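Side-chain contact in acyl-CoA dehydrogenase (Bacillus anthracis, PDB 3OWA), which probably oxidises acyl-CoA thioesters to their enoyl-CoA forms, using bound FAD as the electron acceptor: residues K317-E322 / K526-Y531. Residues are numbered along the deposited sequence; the frame is centred on the assembly and turned at random.
Sequences KTYAAE and KQKVLY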
loop_
_atom_site.group_PDB
_atom_site.type_symbol
_atom_site.label_atom_id
_atom_site.label_comp_id
_atom_site.label_asym_id
_atom_site.label_seq_id
_atom_site.Cartn_x
_atom_site.Cartn_y
_atom_site.Cartn_z
ATOM N N LYS A 317 -8.915 5.936 -11.555
ATOM C CA LYS A 317 -7.793 6.703 -10.987
ATOM C C LYS A 317 -6.741 7.065 -12.010
ATOM O O LYS A 317 -6.274 8.191 -12.017
ATOM C CB LYS A 317 -7.151 5.915 -9.833
ATOM C CG LYS A 317 -8.108 5.721 -8.649
ATOM C CD LYS A 317 -7.385 4.835 -7.619
ATOM C CE LYS A 317 -8.309 4.400 -6.483
ATOM N NZ LYS A 317 -8.715 5.610 -5.638
ATOM N N THR A 318 -6.372 6.128 -12.880
ATOM C CA THR A 318 -5.346 6.393 -13.894
ATOM C C THR A 318 -5.829 7.476 -14.880
ATOM O O THR A 318 -5.044 8.330 -15.300
ATOM C CB THR A 318 -5.022 5.119 -14.687
ATOM O OG1 THR A 318 -4.441 4.149 -13.822
ATOM C CG2 THR A 318 -4.019 5.390 -15.859
ATOM N N TYR A 319 -7.117 7.436 -15.245
ATOM C CA TYR A 319 -7.704 8.465 -16.113
ATOM C C TYR A 319 -7.577 9.799 -15.401
ATOM O O TYR A 319 -7.133 10.769 -15.986
ATOM C CB TYR A 319 -9.187 8.188 -16.405
ATOM C CG TYR A 319 -9.833 9.249 -17.299
ATOM C CD1 TYR A 319 -9.563 9.289 -18.676
ATOM C CD2 TYR A 319 -10.718 10.207 -16.768
ATOM C CE1 TYR A 319 -10.149 10.270 -19.502
ATOM C CE2 TYR A 319 -11.321 11.186 -17.593
ATOM C CZ TYR A 319 -11.026 11.200 -18.951
ATOM O OH TYR A 319 -11.606 12.149 -19.767
ATOM N N ALA A 320 -7.929 9.855 -14.117
ATOM C CA ALA A 320 -7.839 11.145 -13.435
ATOM C C ALA A 320 -6.385 11.622 -13.340
ATOM O O ALA A 320 -6.120 12.806 -13.554
ATOM C CB ALA A 320 -8.533 11.129 -12.060
ATOM N N ALA A 321 -5.446 10.704 -13.085
ATOM C CA ALA A 321 -4.023 11.067 -13.021
ATOM C C ALA A 321 -3.476 11.539 -14.365
ATOM O O ALA A 321 -2.757 12.546 -14.453
ATOM C CB ALA A 321 -3.161 9.875 -12.453
ATOM N N GLU A 322 -3.778 10.778 -15.416
ATOM C CA GLU A 322 -3.327 11.129 -16.745
ATOM C C GLU A 322 -3.883 12.508 -17.148
ATOM O O GLU A 322 -3.138 13.343 -17.666
ATOM C CB GLU A 322 -3.779 10.090 -17.771
ATOM C CG GLU A 322 -3.359 10.415 -19.191
ATOM C CD GLU A 322 -4.032 9.521 -20.222
ATOM O OE1 GLU A 322 -5.261 9.203 -20.098
ATOM O OE2 GLU A 322 -3.322 9.142 -21.179
ATOM N N LYS A 526 -18.055 7.422 -24.045
ATOM C CA LYS A 526 -18.749 6.726 -22.983
ATOM C C LYS A 526 -17.819 6.316 -21.820
ATOM O O LYS A 526 -18.155 6.504 -20.642
ATOM C CB LYS A 526 -19.446 5.490 -23.572
ATOM C CG LYS A 526 -20.257 4.682 -22.541
ATOM C CD LYS A 526 -21.249 3.742 -23.210
ATOM C CE LYS A 526 -22.608 3.765 -22.488
ATOM N NZ LYS A 526 -23.657 2.985 -23.237
ATOM N N GLN A 527 -16.667 5.756 -22.167
ATOM C CA GLN A 527 -15.662 5.337 -21.169
ATOM C C GLN A 527 -15.171 6.536 -20.342
ATOM O O GLN A 527 -15.102 6.463 -19.127
ATOM C CB GLN A 527 -14.521 4.596 -21.864
ATOM C CG GLN A 527 -13.537 3.853 -20.954
ATOM C CD GLN A 527 -14.083 2.534 -20.397
ATOM O OE1 GLN A 527 -15.295 2.248 -20.475
ATOM N NE2 GLN A 527 -13.183 1.722 -19.818
ATOM N N LYS A 528 -14.858 7.655 -20.978
ATOM C CA LYS A 528 -14.475 8.833 -20.201
ATOM C C LYS A 528 -15.567 9.304 -19.247
ATOM O O LYS A 528 -15.271 9.712 -18.128
ATOM C CB LYS A 528 -14.079 9.990 -21.103
ATOM C CG LYS A 528 -12.840 9.742 -21.912
ATOM C CD LYS A 528 -12.570 10.909 -22.826
ATOM C CE LYS A 528 -11.553 10.478 -23.833
ATOM N NZ LYS A 528 -11.639 11.260 -25.048
ATOM N N VAL A 529 -16.824 9.285 -19.707
ATOM C CA VAL A 529 -17.934 9.744 -18.875
ATOM C C VAL A 529 -18.019 8.875 -17.625
ATOM O O VAL A 529 -18.169 9.392 -16.518
ATOM C CB VAL A 529 -19.285 9.740 -19.633
ATOM C CG1 VAL A 529 -20.488 9.813 -18.664
ATOM C CG2 VAL A 529 -19.341 10.879 -20.631
ATOM N N LEU A 530 -17.921 7.564 -17.829
ATOM C CA LEU A 530 -17.942 6.577 -16.762
ATOM C C LEU A 530 -16.811 6.765 -15.740
ATOM O O LEU A 530 -17.083 6.806 -14.549
ATOM C CB LEU A 530 -17.922 5.162 -17.362
ATOM C CG LEU A 530 -19.252 4.705 -18.022
ATOM C CD1 LEU A 530 -19.054 3.361 -18.681
ATOM C CD2 LEU A 530 -20.429 4.673 -17.044
ATOM N N TYR A 531 -15.576 6.913 -16.217
ATOM C CA TYR A 531 -14.426 7.154 -15.329
ATOM C C TYR A 531 -14.726 8.380 -14.498
ATOM O O TYR A 531 -14.508 8.387 -13.301
ATOM C CB TYR A 531 -13.133 7.450 -16.110
ATOM C CG TYR A 531 -12.494 6.316 -16.884
ATOM C CD1 TYR A 531 -12.532 5.004 -16.407
ATOM C CD2 TYR A 531 -11.814 6.570 -18.075
ATOM C CE1 TYR A 531 -11.912 3.980 -17.094
ATOM C CE2 TYR A 531 -11.180 5.534 -18.786
ATOM C CZ TYR A 531 -11.266 4.238 -18.294
ATOM O OH TYR A 531 -10.680 3.192 -18.965
#
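Two groups grip Tyr531 OH: Gln527 NE2, one turn earlier on its own helix, donates to it over 3.0 Å with an N-H...O angle of 150°, and the hydroxyl in turn bonds to the backbone O of Thr596. The ring of Tyr531, its hydroxyl held by these two bonds, lies against Tyr319, whose CG is 3.4 Å from Tyr531 CD2. The ring centroids are 5.2 Å apart with planes at 33°, an oblique pairing. Tyr531 CB also touches the Tyr319 ring, 3.7 Å from its CD2. This helix-helix packing ties together the two C-terminal acyl-CoA dehydrogenase family regions: 317-322 lies in the first, on helix 305-336, whose first turn carries Ile307 of an FAD pocket with Phe304 just ahead of it, and 526-531 in the second, on helix 526-554. With chi1 at 180°, the Tyr319 ring swings beside its own carbonyl carbon, and the phenol reaches across to Lys528. There the extended lysine chain crosses the tyrosine at about a right angle, with CD 3.4 Å from Tyr319 OH and CG 3.7 Å from Tyr319 CE1. Lys528 NZ bonds instead to Asn525 OD1, while the hydroxyl of buried Tyr319 hydrogen-bonds Thr513 OG1 on helix 490-520.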